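Local coordinates for protein multisubunit Na+/H+ antiporter, A subunit (Anoxybacillus flavithermus, PDB 6Z16) that probably takes part in exchanging sodium ions for protons across the cell membrane, as the A subunit of a multisubunit antiporter, at residues 409-414 with 471-475; 315-319 with 577-581; 625-629 with 742-746. All coordinates share one frame; numbering follows the deposited sequence.

The first two contacts lie on the same side of the chain's centre: contact 1 (409-414 with 471-475) and contact 2 (315-319 with 577-581) have centres 22 Å apart and nearest atoms about 6 Å apart. In sequence, contact 1 is nested inside the loop closed by contact 2. Helix 451-472 connects them, since it carries Val471 of contact 1 while its Leu465 and Tyr466 touch Ser318 of contact 2. Contact 3 (625-629 with 742-746) follows later in the chain, its centre 64 Å from that of contact 2 and 79 Å from that of contact 1. None of their residues belongs to the phosphatidylethanolamine sites.

Contact 1. Residues 409-414 with 471-475; sequences TFTIAL and VSRTF
Phe410 and Phe475 form a T-shaped (edge-to-face) aromatic pair where helix 407-421 meets the end of helix 451-472, two predicted transmembrane helices of the antiporter-like domain shared with complex I. The ring planes stand at 69°, with centroids 5.1 Å apart, and the Phe410 edge is the bump. Phe410 CD1 reaches the root of the Phe475 ring, 3.4 Å from Phe475 CG, toward the rim of one face; the opposite face is backed by the methyl CG2 of the neighbouring Thr474.

Behind this edge the helix backbone adds a second point of support to the same face. Phe410 CA sits 4.2 Å from the Phe475 centroid and only 20° off the ring normal, a CH-pi approach. The far end of the Phe475 ring is thereby fitted into a shallow hollow between Phe410 and Ala413, with the small Ala413 CB 3.7 Å from Phe475 CE2. With chi1 at -62°, Phe475 CG is turned anti to its own carbonyl carbon, and this directs the ring at the helix.

A second, smaller bump comes from Val471. Val471 CG1 stands 4.1 Å from Phe410 CE1, and on the side of Leu414 the same methyl faces the CD1 branch at a looser distance. Replacing Phe475 by an alanine would probably deprive the Phe410 edge of its aromatic face and open a gap beside Ala413.

No hydrogen bond crosses the interface; the Phe475 backbone also bonds to Leu402. The chain leaves the helix at Arg473, and Val471 O ties this end back by accepting from Thr474 N at 3.0 Å and from Phe475 N at 3.3 Å.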
loop_
_atom_site.group_PDB
_atom_site.type_symbol
_atom_site.label_atom_id
_atom_site.label_comp_id
_atom_site.label_asym_id
_atom_site.label_seq_id
_atom_site.Cartn_x
_atom_site.Cartn_y
_atom_site.Cartn_z
ATOM N N THR A 409 -27.097 67.581 102.604
ATOM C CA THR A 409 -25.894 67.449 101.800
ATOM C C THR A 409 -24.830 68.462 102.207
ATOM O O THR A 409 -23.642 68.193 102.010
ATOM C CB THR A 409 -26.249 67.557 100.311
ATOM O OG1 THR A 409 -25.097 67.262 99.517
ATOM C CG2 THR A 409 -26.775 68.929 99.953
ATOM N N PHE A 410 -25.223 69.583 102.826
ATOM C CA PHE A 410 -24.248 70.477 103.444
ATOM C C PHE A 410 -23.555 69.810 104.621
ATOM O O PHE A 410 -22.344 69.975 104.801
ATOM C CB PHE A 410 -24.912 71.779 103.891
ATOM C CG PHE A 410 -24.027 72.641 104.734
ATOM C CD1 PHE A 410 -22.923 73.264 104.184
ATOM C CD2 PHE A 410 -24.299 72.824 106.080
ATOM C CE1 PHE A 410 -22.100 74.051 104.958
ATOM C CE2 PHE A 410 -23.483 73.610 106.860
ATOM C CZ PHE A 410 -22.378 74.223 106.298
ATOM N N THR A 411 -24.310 69.068 105.437
ATOM C CA THR A 411 -23.709 68.328 106.543
ATOM C C THR A 411 -22.734 67.272 106.034
ATOM O O THR A 411 -21.618 67.140 106.558
ATOM C CB THR A 411 -24.804 67.681 107.390
ATOM O OG1 THR A 411 -25.689 68.694 107.878
ATOM C CG2 THR A 411 -24.205 66.935 108.566
ATOM N N ILE A 412 -23.126 66.549 104.979
ATOM C CA ILE A 412 -22.270 65.508 104.407
ATOM C C ILE A 412 -21.006 66.114 103.801
ATOM O O ILE A 412 -19.895 65.602 104.005
ATOM C CB ILE A 412 -23.053 64.691 103.365
ATOM C CG1 ILE A 412 -24.275 64.040 104.001
ATOM C CG2 ILE A 412 -22.179 63.602 102.776
ATOM C CD1 ILE A 412 -25.267 63.520 102.995
ATOM N N ALA A 413 -21.152 67.231 103.081
ATOM C CA ALA A 413 -20.010 67.894 102.461
ATOM C C ALA A 413 -19.072 68.478 103.504
ATOM O O ALA A 413 -17.850 68.431 103.334
ATOM C CB ALA A 413 -20.490 68.988 101.511
ATOM N N LEU A 414 -19.627 69.019 104.593
ATOM C CA LEU A 414 -18.796 69.570 105.655
ATOM C C LEU A 414 -18.005 68.476 106.357
ATOM O O LEU A 414 -16.811 68.652 106.620
ATOM C CB LEU A 414 -19.666 70.341 106.645
ATOM C CG LEU A 414 -18.968 71.108 107.765
ATOM C CD1 LEU A 414 -18.091 72.197 107.188
ATOM C CD2 LEU A 414 -19.995 71.700 108.708
ATOM N N VAL A 471 -15.983 74.372 100.508
ATOM C CA VAL A 471 -17.202 74.605 101.270
ATOM C C VAL A 471 -17.530 76.083 101.274
ATOM O O VAL A 471 -18.675 76.479 101.018
ATOM C CB VAL A 471 -17.054 74.041 102.692
ATOM C CG1 VAL A 471 -18.237 74.425 103.545
ATOM C CG2 VAL A 471 -16.955 72.552 102.623
ATOM N N SER A 472 -16.498 76.918 101.352
ATOM C CA SER A 472 -16.782 78.323 101.539
ATOM C C SER A 472 -17.146 79.001 100.238
ATOM O O SER A 472 -17.488 80.187 100.254
ATOM C CB SER A 472 -15.603 79.028 102.203
ATOM O OG SER A 472 -15.870 80.409 102.364
ATOM N N ARG A 473 -17.102 78.283 99.115
ATOM C CA ARG A 473 -17.663 78.843 97.900
ATOM C C ARG A 473 -18.706 77.919 97.293
ATOM O O ARG A 473 -19.064 78.086 96.121
ATOM C CB ARG A 473 -16.545 79.202 96.908
ATOM C CG ARG A 473 -15.687 80.363 97.435
ATOM C CD ARG A 473 -14.521 80.816 96.572
ATOM N NE ARG A 473 -14.925 81.506 95.354
ATOM C CZ ARG A 473 -14.599 81.102 94.133
ATOM N NH1 ARG A 473 -15.008 81.788 93.075
ATOM N NH2 ARG A 473 -13.830 80.032 93.977
ATOM N N THR A 474 -19.233 76.973 98.076
ATOM C CA THR A 474 -20.324 76.122 97.613
ATOM C C THR A 474 -21.640 76.417 98.313
ATOM O O THR A 474 -22.686 76.456 97.665
ATOM C CB THR A 474 -19.964 74.644 97.813
ATOM O OG1 THR A 474 -18.696 74.385 97.204
ATOM C CG2 THR A 474 -20.990 73.732 97.168
ATOM N N PHE A 475 -21.607 76.662 99.620
ATOM C CA PHE A 475 -22.817 76.797 100.412
ATOM C C PHE A 475 -22.979 78.150 101.085
ATOM O O PHE A 475 -24.099 78.483 101.483
ATOM C CB PHE A 475 -22.858 75.710 101.494
ATOM C CG PHE A 475 -22.890 74.317 100.948
ATOM C CD1 PHE A 475 -24.073 73.778 100.471
ATOM C CD2 PHE A 475 -21.739 73.542 100.920
ATOM C CE1 PHE A 475 -24.109 72.494 99.969
ATOM C CE2 PHE A 475 -21.772 72.256 100.421
ATOM C CZ PHE A 475 -22.958 71.734 99.946
#

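Contact 2. Residues 315-319 with 577-581; sequences FLASK and YYRLS
Aromatic contact comes first: Tyr577 presents its edge to the face of Phe315, the centroids 5.0 Å apart and the planes at 60°. The touching corner is Tyr577 CE1, which lies 3.5 Å from Phe315 CZ, over the ring but offset toward its rim. Both rings leave their backbones with CG anti to N (chi1 -177° for Phe315).

Apolar contact continues at the same corner, where Leu580 CD2 reaches within 3.6 Å of Phe315 CZ. The type I turn from Leu316 to Lys319, in the end region of helix 296-316 of the antiporter-like membrane domain, receives helix 574-583 through Ser318 and Lys319: Lys319 CB lies 3.6 Å from Tyr577 CE2, and Ser318 CB approaches the phenol end of the same ring. Trp573 flanks that helix by meeting the Tyr577 ring, and Tyr466 of helix 451-472 also packs against Ala317 and Ser318.

Cation-pi contact is made by Lys319. Bent at chi2 and chi4, the Lys319 chain passes Ser581 OG, which is 3.3 Å from Lys319 CG, and sets Lys319 NZ 4.3 Å from the Tyr578 centroid, off-centre at 28° from the ring normal.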
loop_
_atom_site.group_PDB
_atom_site.type_symbol
_atom_site.label_atom_id
_atom_site.label_comp_id
_atom_site.label_asym_id
_atom_site.label_seq_id
_atom_site.Cartn_x
_atom_site.Cartn_y
_atom_site.Cartn_z
ATOM N N PHE A 315 -0.920 72.092 94.979
ATOM C CA PHE A 315 -0.853 73.442 94.440
ATOM C C PHE A 315 -1.927 73.666 93.387
ATOM O O PHE A 315 -2.617 74.688 93.406
ATOM C CB PHE A 315 0.528 73.717 93.855
ATOM C CG PHE A 315 0.690 75.119 93.350
ATOM C CD1 PHE A 315 0.866 76.166 94.239
ATOM C CD2 PHE A 315 0.648 75.397 91.992
ATOM C CE1 PHE A 315 1.008 77.460 93.786
ATOM C CE2 PHE A 315 0.783 76.690 91.534
ATOM C CZ PHE A 315 0.964 77.721 92.434
ATOM N N LEU A 316 -2.092 72.718 92.462
ATOM C CA LEU A 316 -2.976 72.960 91.327
ATOM C C LEU A 316 -4.462 72.873 91.657
ATOM O O LEU A 316 -5.277 73.379 90.878
ATOM C CB LEU A 316 -2.659 71.990 90.195
ATOM C CG LEU A 316 -1.382 72.323 89.441
ATOM C CD1 LEU A 316 -1.104 71.249 88.436
ATOM C CD2 LEU A 316 -1.553 73.663 88.751
ATOM N N ALA A 317 -4.837 72.259 92.782
ATOM C CA ALA A 317 -6.254 72.038 93.061
ATOM C C ALA A 317 -7.022 73.302 93.425
ATOM O O ALA A 317 -8.251 73.249 93.483
ATOM C CB ALA A 317 -6.412 71.023 94.186
ATOM N N SER A 318 -6.352 74.422 93.675
ATOM C CA SER A 318 -7.035 75.648 94.067
ATOM C C SER A 318 -7.307 76.581 92.898
ATOM O O SER A 318 -7.921 77.631 93.096
ATOM C CB SER A 318 -6.219 76.390 95.126
ATOM O OG SER A 318 -6.080 75.614 96.297
ATOM N N LYS A 319 -6.859 76.233 91.694
ATOM C CA LYS A 319 -7.055 77.093 90.535
ATOM C C LYS A 319 -8.413 76.884 89.879
ATOM O O LYS A 319 -8.922 77.801 89.225
ATOM C CB LYS A 319 -5.913 76.851 89.534
ATOM C CG LYS A 319 -5.807 77.834 88.357
ATOM C CD LYS A 319 -6.426 77.280 87.072
ATOM C CE LYS A 319 -6.205 78.211 85.887
ATOM N NZ LYS A 319 -6.951 79.494 86.028
ATOM N N TYR A 577 -1.476 83.873 91.460
ATOM C CA TYR A 577 -1.710 82.436 91.468
ATOM C C TYR A 577 -2.214 81.944 90.117
ATOM O O TYR A 577 -1.800 80.874 89.657
ATOM C CB TYR A 577 -2.698 82.082 92.577
ATOM C CG TYR A 577 -2.980 80.612 92.683
ATOM C CD1 TYR A 577 -2.068 79.752 93.275
ATOM C CD2 TYR A 577 -4.155 80.081 92.184
ATOM C CE1 TYR A 577 -2.328 78.402 93.370
ATOM C CE2 TYR A 577 -4.416 78.745 92.271
ATOM C CZ TYR A 577 -3.503 77.908 92.860
ATOM O OH TYR A 577 -3.780 76.570 92.940
ATOM N N TYR A 578 -3.088 82.716 89.460
ATOM C CA TYR A 578 -3.577 82.323 88.139
ATOM C C TYR A 578 -2.463 82.322 87.098
ATOM O O TYR A 578 -2.356 81.382 86.301
ATOM C CB TYR A 578 -4.716 83.241 87.688
ATOM C CG TYR A 578 -6.059 82.951 88.322
ATOM C CD1 TYR A 578 -6.275 81.781 89.042
ATOM C CD2 TYR A 578 -7.123 83.830 88.164
ATOM C CE1 TYR A 578 -7.508 81.508 89.610
ATOM C CE2 TYR A 578 -8.358 83.566 88.727
ATOM C CZ TYR A 578 -8.544 82.404 89.448
ATOM O OH TYR A 578 -9.773 82.138 90.007
ATOM N N ARG A 579 -1.603 83.344 87.107
ATOM C CA ARG A 579 -0.527 83.379 86.122
ATOM C C ARG A 579 0.568 82.359 86.420
ATOM O O ARG A 579 1.151 81.798 85.485
ATOM C CB ARG A 579 0.044 84.791 86.013
ATOM C CG ARG A 579 -0.892 85.745 85.293
ATOM C CD ARG A 579 -0.321 87.145 85.161
ATOM N NE ARG A 579 -0.295 87.858 86.431
ATOM C CZ ARG A 579 0.241 89.061 86.593
ATOM N NH1 ARG A 579 0.790 89.684 85.560
ATOM N NH2 ARG A 579 0.223 89.644 87.784
ATOM N N LEU A 580 0.842 82.066 87.694
ATOM C CA LEU A 580 1.827 81.033 87.980
ATOM C C LEU A 580 1.266 79.634 87.746
ATOM O O LEU A 580 2.036 78.707 87.473
ATOM C CB LEU A 580 2.343 81.187 89.417
ATOM C CG LEU A 580 3.678 80.549 89.834
ATOM C CD1 LEU A 580 4.329 81.412 90.896
ATOM C CD2 LEU A 580 3.541 79.135 90.353
ATOM N N SER A 581 -0.057 79.462 87.829
ATOM C CA SER A 581 -0.659 78.200 87.418
ATOM C C SER A 581 -0.641 78.052 85.904
ATOM O O SER A 581 -0.484 76.939 85.389
ATOM C CB SER A 581 -2.086 78.106 87.950
ATOM O OG SER A 581 -2.706 76.906 87.530
#

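Contact 3. Residues 625-629 with 742-746; sequences VALLL and AVGMT
Val625 meets Ala742 and Val743 in the buried part of this contact between helix 613-634 and helix 734-755, two predicted transmembrane helices. Over the contact as a whole the segment axes come within 10.4 Å and are inclined by 30°, running in nearly the same direction. Each branch of the valine has its own partner: Val625 CG1 lies 3.8 Å from Ala742 CB, and Val625 CG2 lies 3.7 Å from Val743 CG2. The CA atoms of Val625 and Val743 are 6.1 Å apart, the nearest pair across the segments.

One turn further on, Thr746 reaches between Leu628 and Leu629. A chi1 of -59° turns its CG2 anti to the backbone N, and this buried methyl, Thr746 CG2, packs 3.8 Å from Leu628 CB. Contact is thinner on the other side, where Leu629, a surface residue that probably faces lipid, brings CD2 to 3.9 Å from Thr746 OG1. Leu628 also packs on Val207 of a neighbouring subunit, and Val743 touches a further chain.

The MbhE-like part of the chain is thus joined to helix 613-634 mainly by aliphatic contacts. Thr746 OG1 donates to Ala742 O in a bond that is very short in the model, its length doubtful; the hydroxyl is probably satisfied within its own helix. No hydrogen bond joins the two segments, which suggests that apolar packing rather than hydrogen bonding holds them together.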
loop_
_atom_site.group_PDB
_atom_site.type_symbol
_atom_site.label_atom_id
_atom_site.label_comp_id
_atom_site.label_asym_id
_atom_site.label_seq_id
_atom_site.Cartn_x
_atom_site.Cartn_y
_atom_site.Cartn_z
ATOM N N VAL A 625 22.146 45.536 46.163
ATOM C CA VAL A 625 23.579 45.726 45.939
ATOM C C VAL A 625 24.328 45.883 47.256
ATOM O O VAL A 625 25.373 45.253 47.466
ATOM C CB VAL A 625 23.796 46.933 45.008
ATOM C CG1 VAL A 625 25.239 47.346 44.976
ATOM C CG2 VAL A 625 23.373 46.575 43.629
ATOM N N ALA A 626 23.780 46.684 48.176
ATOM C CA ALA A 626 24.450 46.966 49.440
ATOM C C ALA A 626 24.551 45.723 50.310
ATOM O O ALA A 626 25.624 45.425 50.851
ATOM C CB ALA A 626 23.715 48.076 50.182
ATOM N N LEU A 627 23.454 44.964 50.428
ATOM C CA LEU A 627 23.471 43.766 51.261
ATOM C C LEU A 627 24.390 42.696 50.691
ATOM O O LEU A 627 25.169 42.087 51.438
ATOM C CB LEU A 627 22.055 43.223 51.434
ATOM C CG LEU A 627 21.129 44.047 52.326
ATOM C CD1 LEU A 627 19.712 43.534 52.255
ATOM C CD2 LEU A 627 21.633 44.002 53.749
ATOM N N LEU A 628 24.370 42.498 49.367
ATOM C CA LEU A 628 25.216 41.459 48.788
ATOM C C LEU A 628 26.694 41.837 48.831
ATOM O O LEU A 628 27.537 40.993 49.163
ATOM C CB LEU A 628 24.770 41.155 47.363
ATOM C CG LEU A 628 23.434 40.425 47.281
ATOM C CD1 LEU A 628 23.006 40.304 45.845
ATOM C CD2 LEU A 628 23.565 39.058 47.910
ATOM N N LEU A 629 27.030 43.103 48.541
ATOM C CA LEU A 629 28.432 43.509 48.565
ATOM C C LEU A 629 28.985 43.551 49.981
ATOM O O LEU A 629 30.146 43.193 50.200
ATOM C CB LEU A 629 28.619 44.860 47.883
ATOM C CG LEU A 629 28.505 44.854 46.361
ATOM C CD1 LEU A 629 28.667 46.252 45.823
ATOM C CD2 LEU A 629 29.543 43.929 45.761
ATOM N N ALA A 742 26.504 48.253 39.122
ATOM C CA ALA A 742 26.696 47.557 40.391
ATOM C C ALA A 742 25.913 46.251 40.448
ATOM O O ALA A 742 26.434 45.243 40.936
ATOM C CB ALA A 742 26.300 48.467 41.549
ATOM N N VAL A 743 24.672 46.250 39.940
ATOM C CA VAL A 743 23.851 45.036 39.888
ATOM C C VAL A 743 24.516 43.966 39.024
ATOM O O VAL A 743 24.650 42.800 39.434
ATOM C CB VAL A 743 22.437 45.374 39.375
ATOM C CG1 VAL A 743 21.689 44.140 39.019
ATOM C CG2 VAL A 743 21.647 46.108 40.421
ATOM N N GLY A 744 24.965 44.363 37.827
ATOM C CA GLY A 744 25.594 43.416 36.920
ATOM C C GLY A 744 26.899 42.849 37.450
ATOM O O GLY A 744 27.123 41.636 37.392
ATOM N N MET A 745 27.758 43.707 38.010
ATOM C CA MET A 745 29.030 43.216 38.526
ATOM C C MET A 745 28.844 42.412 39.808
ATOM O O MET A 745 29.605 41.468 40.054
ATOM C CB MET A 745 29.989 44.385 38.741
ATOM C CG MET A 745 31.414 43.978 39.062
ATOM S SD MET A 745 32.554 45.366 39.159
ATOM C CE MET A 745 34.064 44.520 39.626
ATOM N N THR A 746 27.809 42.724 40.596
ATOM C CA THR A 746 27.517 41.948 41.797
ATOM C C THR A 746 27.090 40.532 41.448
ATOM O O THR A 746 27.627 39.562 41.996
ATOM C CB THR A 746 26.428 42.638 42.617
ATOM O OG1 THR A 746 26.862 43.950 42.982
ATOM C CG2 THR A 746 26.125 41.853 43.874
#